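Local coordinates for protein phosphonopyruvate hydrolase (Variovorax sp., PDB 2HRW) that hydrolyses phosphonopyruvate to pyruvate and phosphate with the help of a divalent metal ion such as cobalt, magnesium or manganese, at residues 2-7 with 148-153; 81-86 with 108-113; 154-159 with 183-188; 190-195 with 215-220. All blocks are in the same frame, centred on the assembly; numbering follows the deposited sequence.

Contact 1. Residues 2-7 with 148-153; sequences TKNQAL and RDFVVI
N4 and D149 meet through their CB atoms, 3.4 Å apart, where helix 3-13 lies against the N-terminal end of strand 151-156 of the TIM barrel. The amide of N4 turns past this junction: with CG anti to the carbonyl carbon (chi1 -64°) it lies beside the backbone of F150, and its ND2 reaches D147 for a hydrogen bond. Q5 starts out facing away, yet its extended chain crosses the D149 side chain, so that Q5 CG comes 3.3 Å from D149 OD2, with the amide and carboxylate planes 45° apart. Its OE1 accepts from T2 N at 3.1 Å, while Q5 N donates to T2 OG1 at 3.2 Å: a capping box that closes the first turn of the helix. Shortening Q5 to an alanine would probably leave T2 N without its side-chain acceptor and uncover one side of the D149 carboxylate. No hydrogen bond joins the two segments; deeper in, L7 CD2 rests 3.9 Å from V151 CG2.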
loop_
_atom_site.group_PDB
_atom_site.type_symbol
_atom_site.label_atom_id
_atom_site.label_comp_id
_atom_site.label_asym_id
_atom_site.label_seq_id
_atom_site.Cartn_x
_atom_site.Cartn_y
_atom_site.Cartn_z
ATOM N N THR A 2 -26.066 -10.755 6.873
ATOM C CA THR A 2 -24.711 -10.290 6.597
ATOM C C THR A 2 -24.506 -10.537 5.094
ATOM O O THR A 2 -25.293 -11.266 4.472
ATOM C CB THR A 2 -23.655 -11.097 7.396
ATOM O OG1 THR A 2 -23.629 -12.448 6.935
ATOM C CG2 THR A 2 -23.983 -11.101 8.863
ATOM N N LYS A 3 -23.472 -9.945 4.499
ATOM C CA LYS A 3 -23.270 -10.171 3.073
ATOM C C LYS A 3 -23.106 -11.655 2.758
ATOM O O LYS A 3 -23.620 -12.123 1.735
ATOM C CB LYS A 3 -22.060 -9.402 2.569
ATOM C CG LYS A 3 -22.309 -7.928 2.426
ATOM C CD LYS A 3 -21.001 -7.190 2.165
ATOM C CE LYS A 3 -21.276 -5.732 1.846
ATOM N NZ LYS A 3 -20.020 -5.009 1.591
ATOM N N ASN A 4 -22.388 -12.378 3.632
ATOM C CA ASN A 4 -22.131 -13.819 3.460
ATOM C C ASN A 4 -23.415 -14.626 3.490
ATOM O O ASN A 4 -23.549 -15.640 2.795
ATOM C CB ASN A 4 -21.176 -14.345 4.540
ATOM C CG ASN A 4 -19.793 -13.715 4.445
ATOM O OD1 ASN A 4 -19.404 -13.222 3.388
ATOM N ND2 ASN A 4 -19.042 -13.739 5.541
ATOM N N GLN A 5 -24.364 -14.171 4.297
ATOM C CA GLN A 5 -25.643 -14.859 4.392
ATOM C C GLN A 5 -26.472 -14.536 3.173
ATOM O O GLN A 5 -27.149 -15.413 2.629
ATOM C CB GLN A 5 -26.398 -14.441 5.651
ATOM C CG GLN A 5 -25.592 -14.650 6.901
ATOM C CD GLN A 5 -26.407 -14.401 8.126
ATOM O OE1 GLN A 5 -27.016 -13.332 8.288
ATOM N NE2 GLN A 5 -26.442 -15.395 9.008
ATOM N N ALA A 6 -26.418 -13.275 2.742
ATOM C CA ALA A 6 -27.171 -12.859 1.553
ATOM C C ALA A 6 -26.785 -13.751 0.381
ATOM O O ALA A 6 -27.640 -14.270 -0.337
ATOM C CB ALA A 6 -26.872 -11.408 1.228
ATOM N N LEU A 7 -25.487 -13.946 0.217
ATOM C CA LEU A 7 -24.951 -14.760 -0.860
ATOM C C LEU A 7 -25.359 -16.221 -0.717
ATOM O O LEU A 7 -25.911 -16.827 -1.647
ATOM C CB LEU A 7 -23.418 -14.664 -0.867
ATOM C CG LEU A 7 -22.786 -15.367 -2.059
ATOM C CD1 LEU A 7 -23.374 -14.756 -3.304
ATOM C CD2 LEU A 7 -21.267 -15.218 -2.057
ATOM N N ARG A 148 -18.470 -19.744 8.327
ATOM C CA ARG A 148 -18.890 -20.843 7.439
ATOM C C ARG A 148 -19.712 -20.377 6.249
ATOM O O ARG A 148 -19.901 -21.143 5.309
ATOM C CB ARG A 148 -19.718 -21.913 8.184
ATOM C CG ARG A 148 -19.953 -21.669 9.679
ATOM C CD ARG A 148 -18.920 -22.390 10.570
ATOM N NE ARG A 148 -17.540 -22.049 10.215
ATOM C CZ ARG A 148 -16.460 -22.563 10.793
ATOM N NH1 ARG A 148 -16.578 -23.457 11.779
ATOM N NH2 ARG A 148 -15.258 -22.190 10.368
ATOM N N ASP A 149 -20.218 -19.146 6.291
ATOM C CA ASP A 149 -21.018 -18.639 5.193
ATOM C C ASP A 149 -20.147 -18.181 4.031
ATOM O O ASP A 149 -20.580 -18.198 2.891
ATOM C CB ASP A 149 -21.900 -17.484 5.645
ATOM C CG ASP A 149 -23.001 -17.920 6.597
ATOM O OD1 ASP A 149 -23.490 -19.072 6.479
ATOM O OD2 ASP A 149 -23.392 -17.094 7.460
ATOM N N PHE A 150 -18.929 -17.748 4.324
ATOM C CA PHE A 150 -18.010 -17.330 3.276
ATOM C C PHE A 150 -18.050 -18.437 2.240
ATOM O O PHE A 150 -17.923 -19.591 2.592
ATOM C CB PHE A 150 -16.600 -17.239 3.828
ATOM C CG PHE A 150 -15.629 -16.569 2.910
ATOM C CD1 PHE A 150 -15.562 -15.177 2.845
ATOM C CD2 PHE A 150 -14.750 -17.325 2.136
ATOM C CE1 PHE A 150 -14.637 -14.565 2.036
ATOM C CE2 PHE A 150 -13.823 -16.706 1.324
ATOM C CZ PHE A 150 -13.763 -15.324 1.273
ATOM N N VAL A 151 -18.216 -18.097 0.969
ATOM C CA VAL A 151 -18.302 -19.122 -0.065
ATOM C C VAL A 151 -16.992 -19.375 -0.781
ATOM O O VAL A 151 -16.253 -18.448 -1.092
ATOM C CB VAL A 151 -19.430 -18.751 -1.082
ATOM C CG1 VAL A 151 -19.492 -19.747 -2.246
ATOM C CG2 VAL A 151 -20.766 -18.728 -0.334
ATOM N N VAL A 152 -16.689 -20.640 -1.030
ATOM C CA VAL A 152 -15.458 -20.959 -1.728
ATOM C C VAL A 152 -15.816 -21.586 -3.063
ATOM O O VAL A 152 -16.434 -22.634 -3.130
ATOM C CB VAL A 152 -14.552 -21.942 -0.946
ATOM C CG1 VAL A 152 -13.307 -22.209 -1.758
ATOM C CG2 VAL A 152 -14.142 -21.357 0.384
ATOM N N ILE A 153 -15.391 -20.944 -4.136
ATOM C CA ILE A 153 -15.718 -21.430 -5.449
ATOM C C ILE A 153 -14.511 -21.976 -6.195
ATOM O O ILE A 153 -13.523 -21.267 -6.393
ATOM C CB ILE A 153 -16.376 -20.295 -6.241
ATOM C CG1 ILE A 153 -17.620 -19.810 -5.476
ATOM C CG2 ILE A 153 -16.771 -20.780 -7.628
ATOM C CD1 ILE A 153 -18.190 -18.512 -5.942
#

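Contact 2. Residues 81-86 with 108-113; sequences DIDTGF and VMEDKT
The side chains of D83 and E110 run side by side and point the same way, their carboxylate planes 77° apart, while farther along the loop I82 O lies 3.6 Å above one face of the F86 ring, displaced toward its rim. Water 2 bridges the two acids, 2.8 Å from D83 OD2 and 2.7 Å from E110 OE2. A chi1 of 48° places E110 CG between its backbone N and carbonyl carbon, against D83 O. That same oxygen accepts from E110 N at 2.6 Å, the donor tilted 22° from the carbonyl plane, and I82 N donates to V108 O. D83 is fixed further by an Asx turn, its N lying nearly on the C-O line of D81 OD1, 2.9 Å away. A type II' turn from I82 to G85 then brings G85 CA within 4.0 Å of M109 SD, where a CB would be tight. With an alanine in place of E110, water 2 would probably lose its acceptor at E110 OE2, and R155 its weak, long ion pair with this acid. D81 binds magnesium, and this acidic cluster at the C-terminal ends of strands 78-81 and 106-110 is consistent with the metal site of a PEP mutase-type TIM barrel.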
loop_
_atom_site.group_PDB
_atom_site.type_symbol
_atom_site.label_atom_id
_atom_site.label_comp_id
_atom_site.label_asym_id
_atom_site.label_seq_id
_atom_site.Cartn_x
_atom_site.Cartn_y
_atom_site.Cartn_z
ATOM N N ASP A 81 -11.714 -12.578 -7.160
ATOM C CA ASP A 81 -10.945 -13.428 -8.056
ATOM C C ASP A 81 -9.536 -13.519 -7.448
ATOM O O ASP A 81 -8.809 -12.530 -7.445
ATOM C CB ASP A 81 -10.879 -12.757 -9.428
ATOM C CG ASP A 81 -9.981 -13.482 -10.405
ATOM O OD1 ASP A 81 -9.275 -14.438 -9.999
ATOM O OD2 ASP A 81 -9.979 -13.075 -11.595
ATOM N N ILE A 82 -9.141 -14.679 -6.927
ATOM C CA ILE A 82 -7.808 -14.810 -6.337
ATOM C C ILE A 82 -6.923 -15.694 -7.203
ATOM O O ILE A 82 -5.897 -16.201 -6.738
ATOM C CB ILE A 82 -7.835 -15.435 -4.911
ATOM C CG1 ILE A 82 -8.470 -16.819 -4.962
ATOM C CG2 ILE A 82 -8.607 -14.546 -3.949
ATOM C CD1 ILE A 82 -8.469 -17.532 -3.648
ATOM N N ASP A 83 -7.331 -15.871 -8.456
ATOM C CA ASP A 83 -6.594 -16.686 -9.430
ATOM C C ASP A 83 -6.299 -18.112 -8.972
ATOM O O ASP A 83 -7.216 -18.908 -8.796
ATOM C CB ASP A 83 -5.286 -15.993 -9.835
ATOM C CG ASP A 83 -5.503 -14.895 -10.868
ATOM O OD1 ASP A 83 -5.323 -13.702 -10.530
ATOM O OD2 ASP A 83 -5.864 -15.223 -12.026
ATOM N N THR A 84 -5.030 -18.442 -8.774
ATOM C CA THR A 84 -4.670 -19.794 -8.366
ATOM C C THR A 84 -4.206 -19.861 -6.928
ATOM O O THR A 84 -3.524 -20.804 -6.534
ATOM C CB THR A 84 -3.547 -20.363 -9.236
ATOM O OG1 THR A 84 -2.297 -19.813 -8.817
ATOM C CG2 THR A 84 -3.758 -19.987 -10.685
ATOM N N GLY A 85 -4.533 -18.846 -6.142
ATOM C CA GLY A 85 -4.153 -18.891 -4.748
ATOM C C GLY A 85 -2.821 -18.275 -4.388
ATOM O O GLY A 85 -2.463 -18.287 -3.211
ATOM N N PHE A 86 -2.086 -17.764 -5.385
ATOM C CA PHE A 86 -0.784 -17.122 -5.155
ATOM C C PHE A 86 0.313 -18.071 -4.655
ATOM O O PHE A 86 1.316 -17.638 -4.059
ATOM C CB PHE A 86 -0.962 -15.966 -4.165
ATOM C CG PHE A 86 -1.932 -14.942 -4.643
ATOM C CD1 PHE A 86 -1.663 -14.206 -5.801
ATOM C CD2 PHE A 86 -3.163 -14.773 -4.005
ATOM C CE1 PHE A 86 -2.601 -13.326 -6.324
ATOM C CE2 PHE A 86 -4.117 -13.888 -4.526
ATOM C CZ PHE A 86 -3.831 -13.166 -5.689
ATOM N N VAL A 108 -12.827 -16.936 -5.686
ATOM C CA VAL A 108 -12.769 -17.862 -6.816
ATOM C C VAL A 108 -11.303 -18.226 -7.081
ATOM O O VAL A 108 -10.443 -17.346 -7.242
ATOM C CB VAL A 108 -13.352 -17.239 -8.083
ATOM C CG1 VAL A 108 -13.106 -18.149 -9.263
ATOM C CG2 VAL A 108 -14.858 -17.008 -7.887
ATOM N N MET A 109 -11.007 -19.520 -7.128
ATOM C CA MET A 109 -9.634 -19.963 -7.340
ATOM C C MET A 109 -9.657 -21.011 -8.421
ATOM O O MET A 109 -10.577 -21.802 -8.466
ATOM C CB MET A 109 -9.100 -20.528 -6.034
ATOM C CG MET A 109 -7.680 -20.960 -6.069
ATOM S SD MET A 109 -7.210 -21.410 -4.394
ATOM C CE MET A 109 -8.122 -23.008 -4.130
ATOM N N GLU A 110 -8.656 -21.016 -9.299
ATOM C CA GLU A 110 -8.621 -21.970 -10.414
ATOM C C GLU A 110 -7.523 -23.003 -10.290
ATOM O O GLU A 110 -6.496 -22.743 -9.669
ATOM C CB GLU A 110 -8.477 -21.211 -11.740
ATOM C CG GLU A 110 -7.378 -20.156 -11.726
ATOM C CD GLU A 110 -7.552 -19.112 -12.817
ATOM O OE1 GLU A 110 -6.642 -18.989 -13.660
ATOM O OE2 GLU A 110 -8.596 -18.417 -12.836
ATOM N N ASP A 111 -7.734 -24.170 -10.894
ATOM C CA ASP A 111 -6.758 -25.263 -10.828
ATOM C C ASP A 111 -5.629 -25.210 -11.853
ATOM O O ASP A 111 -5.022 -26.232 -12.160
ATOM C CB ASP A 111 -7.464 -26.622 -10.909
ATOM C CG ASP A 111 -8.332 -26.753 -12.125
ATOM O OD1 ASP A 111 -8.626 -25.731 -12.763
ATOM O OD2 ASP A 111 -8.743 -27.881 -12.454
ATOM N N LYS A 112 -5.350 -24.020 -12.376
ATOM C CA LYS A 112 -4.274 -23.850 -13.328
ATOM C C LYS A 112 -2.998 -23.742 -12.515
ATOM O O LYS A 112 -3.033 -23.345 -11.346
ATOM C CB LYS A 112 -4.469 -22.576 -14.157
ATOM C CG LYS A 112 -5.415 -22.762 -15.322
ATOM C CD LYS A 112 -5.225 -21.715 -16.428
ATOM C CE LYS A 112 -5.831 -20.374 -16.068
ATOM N NZ LYS A 112 -6.093 -19.572 -17.299
ATOM N N THR A 113 -1.870 -24.098 -13.125
ATOM C CA THR A 113 -0.594 -24.016 -12.436
ATOM C C THR A 113 -0.034 -22.594 -12.462
ATOM O O THR A 113 -0.447 -21.753 -13.259
ATOM C CB THR A 113 0.459 -24.941 -13.066
ATOM O OG1 THR A 113 1.053 -24.287 -14.190
ATOM C CG2 THR A 113 -0.189 -26.233 -13.516
HETATM O O HOH W 1 -5.857 -16.117 -14.397
HETATM O O HOH W 2 -8.581 -15.768 -12.609
#

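Contact 3. Residues 154-159 with 183-188; sequences ARVEAL and ILIHSR
Strands 154-156 and 183-185 run parallel with their axes 25° apart, joined by L184 N to A154 O and V156 N to L184 O, each bond 2.8 Å long. On the face carrying R155 and L184 the two side chains travel together, CG to CG 3.9 Å. R155 stays extended, CG anti to the backbone N (chi1 176°), which carries R155 NH2 over one face of the H186 ring, 3.3 Å from H186 CD2. The planes are 73° apart: the guanidinium presents its edge to the imidazole. The two strands are neighbours in a TIM barrel, and R155 and H186 both belong to the substrate site at the C-terminal ends of the barrel strands. E157 OE2 lies at the edge of the H186 ring and makes a salt bridge to R155 NE (3.1 Å). On the face carrying V156, I183 and I185, toward the outer helices, V156 CG2 touches I183 CG2. L159 crosses I185 at about a right angle, L159 CD1 3.6 Å from I185 CD1. Water 3 donates to V156 O and to H186 O, the latter at 2.7 Å.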
loop_
_atom_site.group_PDB
_atom_site.type_symbol
_atom_site.label_atom_id
_atom_site.label_comp_id
_atom_site.label_asym_id
_atom_site.label_seq_id
_atom_site.Cartn_x
_atom_site.Cartn_y
_atom_site.Cartn_z
ATOM N N ALA A 154 -14.588 -23.249 -6.581
ATOM C CA ALA A 154 -13.519 -23.889 -7.337
ATOM C C ALA A 154 -13.766 -23.655 -8.822
ATOM O O ALA A 154 -14.886 -23.776 -9.318
ATOM C CB ALA A 154 -13.487 -25.371 -7.041
ATOM N N ARG A 155 -12.700 -23.322 -9.535
ATOM C CA ARG A 155 -12.796 -23.050 -10.952
ATOM C C ARG A 155 -12.049 -24.052 -11.801
ATOM O O ARG A 155 -10.817 -24.086 -11.817
ATOM C CB ARG A 155 -12.275 -21.662 -11.235
ATOM C CG ARG A 155 -12.260 -21.328 -12.693
ATOM C CD ARG A 155 -11.900 -19.880 -12.881
ATOM N NE ARG A 155 -12.093 -19.491 -14.265
ATOM C CZ ARG A 155 -11.914 -18.263 -14.722
ATOM N NH1 ARG A 155 -11.529 -17.299 -13.893
ATOM N NH2 ARG A 155 -12.129 -18.004 -16.011
ATOM N N VAL A 156 -12.813 -24.853 -12.527
ATOM C CA VAL A 156 -12.267 -25.903 -13.369
ATOM C C VAL A 156 -11.912 -25.368 -14.758
ATOM O O VAL A 156 -12.777 -24.924 -15.521
ATOM C CB VAL A 156 -13.282 -27.079 -13.448
ATOM C CG1 VAL A 156 -12.777 -28.168 -14.368
ATOM C CG2 VAL A 156 -13.526 -27.642 -12.035
ATOM N N GLU A 157 -10.621 -25.416 -15.072
ATOM C CA GLU A 157 -10.113 -24.925 -16.343
ATOM C C GLU A 157 -9.810 -26.021 -17.345
ATOM O O GLU A 157 -9.172 -25.749 -18.369
ATOM C CB GLU A 157 -8.839 -24.109 -16.109
ATOM C CG GLU A 157 -9.079 -22.750 -15.464
ATOM C CD GLU A 157 -9.651 -21.749 -16.434
ATOM O OE1 GLU A 157 -8.911 -21.292 -17.320
ATOM O OE2 GLU A 157 -10.846 -21.430 -16.319
ATOM N N ALA A 158 -10.268 -27.240 -17.060
ATOM C CA ALA A 158 -10.038 -28.397 -17.924
ATOM C C ALA A 158 -10.531 -28.239 -19.377
ATOM O O ALA A 158 -9.848 -28.659 -20.318
ATOM C CB ALA A 158 -10.646 -29.649 -17.290
ATOM N N LEU A 159 -11.704 -27.650 -19.580
ATOM C CA LEU A 159 -12.190 -27.469 -20.942
ATOM C C LEU A 159 -11.198 -26.591 -21.701
ATOM O O LEU A 159 -10.770 -26.938 -22.801
ATOM C CB LEU A 159 -13.582 -26.834 -20.947
ATOM C CG LEU A 159 -14.671 -27.669 -20.263
ATOM C CD1 LEU A 159 -16.016 -27.008 -20.444
ATOM C CD2 LEU A 159 -14.685 -29.063 -20.836
ATOM N N ILE A 183 -19.032 -24.540 -8.344
ATOM C CA ILE A 183 -18.042 -24.813 -9.385
ATOM C C ILE A 183 -18.195 -23.880 -10.569
ATOM O O ILE A 183 -19.269 -23.772 -11.185
ATOM C CB ILE A 183 -18.107 -26.290 -9.941
ATOM C CG1 ILE A 183 -17.518 -27.275 -8.949
ATOM C CG2 ILE A 183 -17.253 -26.423 -11.189
ATOM C CD1 ILE A 183 -18.196 -27.285 -7.680
ATOM N N LEU A 184 -17.106 -23.206 -10.883
ATOM C CA LEU A 184 -17.072 -22.306 -12.016
ATOM C C LEU A 184 -16.451 -23.185 -13.088
ATOM O O LEU A 184 -15.373 -23.758 -12.895
ATOM C CB LEU A 184 -16.152 -21.130 -11.710
ATOM C CG LEU A 184 -15.907 -19.956 -12.655
ATOM C CD1 LEU A 184 -16.117 -20.342 -14.117
ATOM C CD2 LEU A 184 -16.838 -18.851 -12.247
ATOM N N ILE A 185 -17.152 -23.335 -14.200
ATOM C CA ILE A 185 -16.633 -24.131 -15.296
ATOM C C ILE A 185 -16.556 -23.164 -16.479
ATOM O O ILE A 185 -17.519 -22.500 -16.821
ATOM C CB ILE A 185 -17.548 -25.353 -15.570
ATOM C CG1 ILE A 185 -17.144 -26.032 -16.875
ATOM C CG2 ILE A 185 -18.982 -24.927 -15.593
ATOM C CD1 ILE A 185 -15.709 -26.516 -16.909
ATOM N N HIS A 186 -15.388 -23.074 -17.084
ATOM C CA HIS A 186 -15.200 -22.142 -18.166
ATOM C C HIS A 186 -15.028 -22.824 -19.514
ATOM O O HIS A 186 -14.559 -23.953 -19.574
ATOM C CB HIS A 186 -13.982 -21.284 -17.817
ATOM C CG HIS A 186 -13.915 -19.988 -18.558
ATOM N ND1 HIS A 186 -15.043 -19.296 -18.950
ATOM C CD2 HIS A 186 -12.855 -19.241 -18.955
ATOM C CE1 HIS A 186 -14.680 -18.183 -19.563
ATOM N NE2 HIS A 186 -13.359 -18.125 -19.577
ATOM N N SER A 187 -15.420 -22.142 -20.591
ATOM C CA SER A 187 -15.284 -22.680 -21.953
ATOM C C SER A 187 -14.745 -21.656 -22.967
ATOM O O SER A 187 -15.032 -20.461 -22.859
ATOM C CB SER A 187 -16.625 -23.222 -22.459
ATOM O OG SER A 187 -16.554 -23.499 -23.847
ATOM N N ARG A 188 -13.971 -22.143 -23.946
ATOM C CA ARG A 188 -13.375 -21.300 -25.002
ATOM C C ARG A 188 -14.320 -21.081 -26.189
ATOM O O ARG A 188 -14.641 -19.942 -26.528
ATOM C CB ARG A 188 -12.075 -21.922 -25.537
ATOM C CG ARG A 188 -10.768 -21.340 -24.969
ATOM C CD ARG A 188 -9.533 -21.875 -25.722
ATOM N NE ARG A 188 -8.298 -21.685 -24.965
ATOM C CZ ARG A 188 -7.873 -20.511 -24.507
ATOM N NH1 ARG A 188 -8.585 -19.415 -24.732
ATOM N NH2 ARG A 188 -6.742 -20.433 -23.810
HETATM O O HOH W 3 -12.588 -25.282 -18.259
#

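Contact 4. Residues 190-195 with 215-220; sequences KTPDEI and YPQLTE
Y215 holds CG almost eclipsed with its backbone N, at a chi1 of 8°, and this unusual torsion lays the ring along P192 and sends its hydroxyl toward I195; K190, bent at chi2 and chi3, brings its ammonium beside P216 CD. Here two of the loops that follow strands of the TIM barrel meet: the approach to helix 193-201, with P192 at its N-cap position, and the segment after strand 208-210, where a type I turn runs from Y215 to L218. P192 and Y215 slide past each other in opposite directions, P192 CD 3.6 Å from Y215 CB, and P192 CB also meets L218 CD1 at 4.2 Å. The backbone of K190 comes to the ring's edge through its carbonyl carbon. K190 NZ lies 3.6 Å from P216 CD and donates to A214 O, which ties the lysine to the chain just before the turn. Beyond it P216 packs on I259 of the second subunit. The side chain of Y215 comes within about 4 Å of that of H186, a substrate-binding residue, at their nearest atoms. I195 crosses Y215 at about a right angle, I195 CG1 3.6 Å from Y215 CZ and 3.2 Å from Y215 OH.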
loop_
_atom_site.group_PDB
_atom_site.type_symbol
_atom_site.label_atom_id
_atom_site.label_comp_id
_atom_site.label_asym_id
_atom_site.label_seq_id
_atom_site.Cartn_x
_atom_site.Cartn_y
_atom_site.Cartn_z
ATOM N N LYS A 190 -16.629 -20.449 -29.364
ATOM C CA LYS A 190 -17.376 -19.212 -29.557
ATOM C C LYS A 190 -18.872 -19.503 -29.438
ATOM O O LYS A 190 -19.684 -18.575 -29.375
ATOM C CB LYS A 190 -17.058 -18.563 -30.906
ATOM C CG LYS A 190 -16.708 -17.076 -30.788
ATOM C CD LYS A 190 -17.754 -16.288 -29.985
ATOM C CE LYS A 190 -19.103 -16.184 -30.716
ATOM N NZ LYS A 190 -20.186 -15.538 -29.901
ATOM N N THR A 191 -19.223 -20.796 -29.399
ATOM C CA THR A 191 -20.616 -21.242 -29.236
ATOM C C THR A 191 -20.760 -21.898 -27.864
ATOM O O THR A 191 -19.863 -22.625 -27.417
ATOM C CB THR A 191 -21.000 -22.293 -30.252
ATOM O OG1 THR A 191 -20.458 -23.556 -29.854
ATOM C CG2 THR A 191 -20.453 -21.932 -31.597
ATOM N N PRO A 192 -21.893 -21.663 -27.184
ATOM C CA PRO A 192 -22.107 -22.248 -25.868
ATOM C C PRO A 192 -22.497 -23.716 -25.925
ATOM O O PRO A 192 -23.314 -24.151 -25.127
ATOM C CB PRO A 192 -23.222 -21.385 -25.297
ATOM C CG PRO A 192 -24.048 -21.135 -26.483
ATOM C CD PRO A 192 -23.026 -20.796 -27.543
ATOM N N ASP A 193 -21.922 -24.469 -26.867
ATOM C CA ASP A 193 -22.217 -25.897 -27.000
ATOM C C ASP A 193 -21.465 -26.673 -25.937
ATOM O O ASP A 193 -22.023 -27.539 -25.262
ATOM C CB ASP A 193 -21.794 -26.424 -28.377
ATOM C CG ASP A 193 -22.728 -25.983 -29.495
ATOM O OD1 ASP A 193 -22.551 -26.460 -30.642
ATOM O OD2 ASP A 193 -23.637 -25.162 -29.236
ATOM N N GLU A 194 -20.186 -26.356 -25.795
ATOM C CA GLU A 194 -19.343 -27.027 -24.821
ATOM C C GLU A 194 -19.871 -26.843 -23.399
ATOM O O GLU A 194 -20.059 -27.802 -22.656
ATOM C CB GLU A 194 -17.921 -26.492 -24.940
ATOM C CG GLU A 194 -16.929 -27.250 -24.103
ATOM C CD GLU A 194 -15.493 -26.991 -24.523
ATOM O OE1 GLU A 194 -15.010 -25.841 -24.357
ATOM O OE2 GLU A 194 -14.853 -27.947 -25.023
ATOM N N ILE A 195 -20.125 -25.596 -23.037
ATOM C CA ILE A 195 -20.641 -25.271 -21.722
ATOM C C ILE A 195 -21.933 -26.020 -21.413
ATOM O O ILE A 195 -22.037 -26.655 -20.362
ATOM C CB ILE A 195 -20.889 -23.744 -21.597
ATOM C CG1 ILE A 195 -19.576 -23.033 -21.295
ATOM C CG2 ILE A 195 -21.871 -23.444 -20.474
ATOM C CD1 ILE A 195 -18.998 -23.374 -19.921
ATOM N N TYR A 215 -19.754 -16.320 -25.280
ATOM C CA TYR A 215 -20.993 -16.684 -25.959
ATOM C C TYR A 215 -22.111 -15.784 -25.449
ATOM O O TYR A 215 -22.962 -16.181 -24.653
ATOM C CB TYR A 215 -21.314 -18.172 -25.745
ATOM C CG TYR A 215 -20.414 -18.844 -24.754
ATOM C CD1 TYR A 215 -20.566 -18.600 -23.392
ATOM C CD2 TYR A 215 -19.365 -19.675 -25.171
ATOM C CE1 TYR A 215 -19.704 -19.150 -22.451
ATOM C CE2 TYR A 215 -18.479 -20.240 -24.238
ATOM C CZ TYR A 215 -18.658 -19.963 -22.865
ATOM O OH TYR A 215 -17.787 -20.444 -21.883
ATOM N N PRO A 216 -22.109 -14.532 -25.914
ATOM C CA PRO A 216 -23.095 -13.522 -25.539
ATOM C C PRO A 216 -24.504 -13.774 -26.071
ATOM O O PRO A 216 -25.377 -12.917 -25.949
ATOM C CB PRO A 216 -22.483 -12.228 -26.085
ATOM C CG PRO A 216 -21.745 -12.695 -27.287
ATOM C CD PRO A 216 -21.080 -13.951 -26.796
ATOM N N GLN A 217 -24.734 -14.935 -26.670
ATOM C CA GLN A 217 -26.062 -15.222 -27.201
ATOM C C GLN A 217 -26.876 -15.918 -26.123
ATOM O O GLN A 217 -28.106 -16.021 -26.202
ATOM C CB GLN A 217 -25.954 -16.086 -28.458
ATOM C CG GLN A 217 -25.087 -17.324 -28.312
ATOM C CD GLN A 217 -23.652 -17.141 -28.813
ATOM O OE1 GLN A 217 -22.903 -18.111 -28.898
ATOM N NE2 GLN A 217 -23.268 -15.907 -29.148
ATOM N N LEU A 218 -26.153 -16.361 -25.099
ATOM C CA LEU A 218 -26.725 -17.057 -23.951
ATOM C C LEU A 218 -27.222 -16.017 -22.932
ATOM O O LEU A 218 -26.423 -15.462 -22.174
ATOM C CB LEU A 218 -25.648 -17.959 -23.313
ATOM C CG LEU A 218 -26.087 -19.273 -22.658
ATOM C CD1 LEU A 218 -24.973 -19.843 -21.779
ATOM C CD2 LEU A 218 -27.301 -19.014 -21.809
ATOM N N THR A 219 -28.533 -15.775 -22.918
ATOM C CA THR A 219 -29.145 -14.793 -22.021
ATOM C C THR A 219 -29.357 -15.316 -20.590
ATOM O O THR A 219 -29.140 -16.503 -20.312
ATOM C CB THR A 219 -30.528 -14.299 -22.575
ATOM O OG1 THR A 219 -31.521 -15.319 -22.401
ATOM C CG2 THR A 219 -30.419 -13.975 -24.066
ATOM N N GLU A 220 -29.765 -14.426 -19.686
ATOM C CA GLU A 220 -30.013 -14.827 -18.309
ATOM C C GLU A 220 -31.200 -15.790 -18.318
ATOM O O GLU A 220 -31.281 -16.676 -17.478
ATOM C CB GLU A 220 -30.302 -13.605 -17.418
ATOM C CG GLU A 220 -29.083 -12.679 -17.186
ATOM C CD GLU A 220 -29.328 -11.543 -16.178
ATOM O OE1 GLU A 220 -28.382 -10.749 -15.920
ATOM O OE2 GLU A 220 -30.453 -11.431 -15.639
#

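In the fold
Contacts 1, 2 and 3 share one barrel sheet, in which strands 106-110, 151-156 and 182-185 are successive neighbours. Contact 1 uses the start of strand 151-156 and contact 3 its end, their centres 21 Å apart. Along the chain, contact 2 falls wholly between the two segments of contact 1, and contacts 3 and 4 follow in series. Contacts 2 and 3 are the closest pair, centres 11 Å apart; probable hydrogen bonds M109 O with R155 N and D111 OD1 with E157 N join the strand ends beside the metal-binding and substrate-binding residues. Contact 4, centred 14 Å from contact 3, joins it through S187 with E194 and Y215, whereas contact 1 lies at the strands' N-terminal ends, its centre 28 Å from contact 4's.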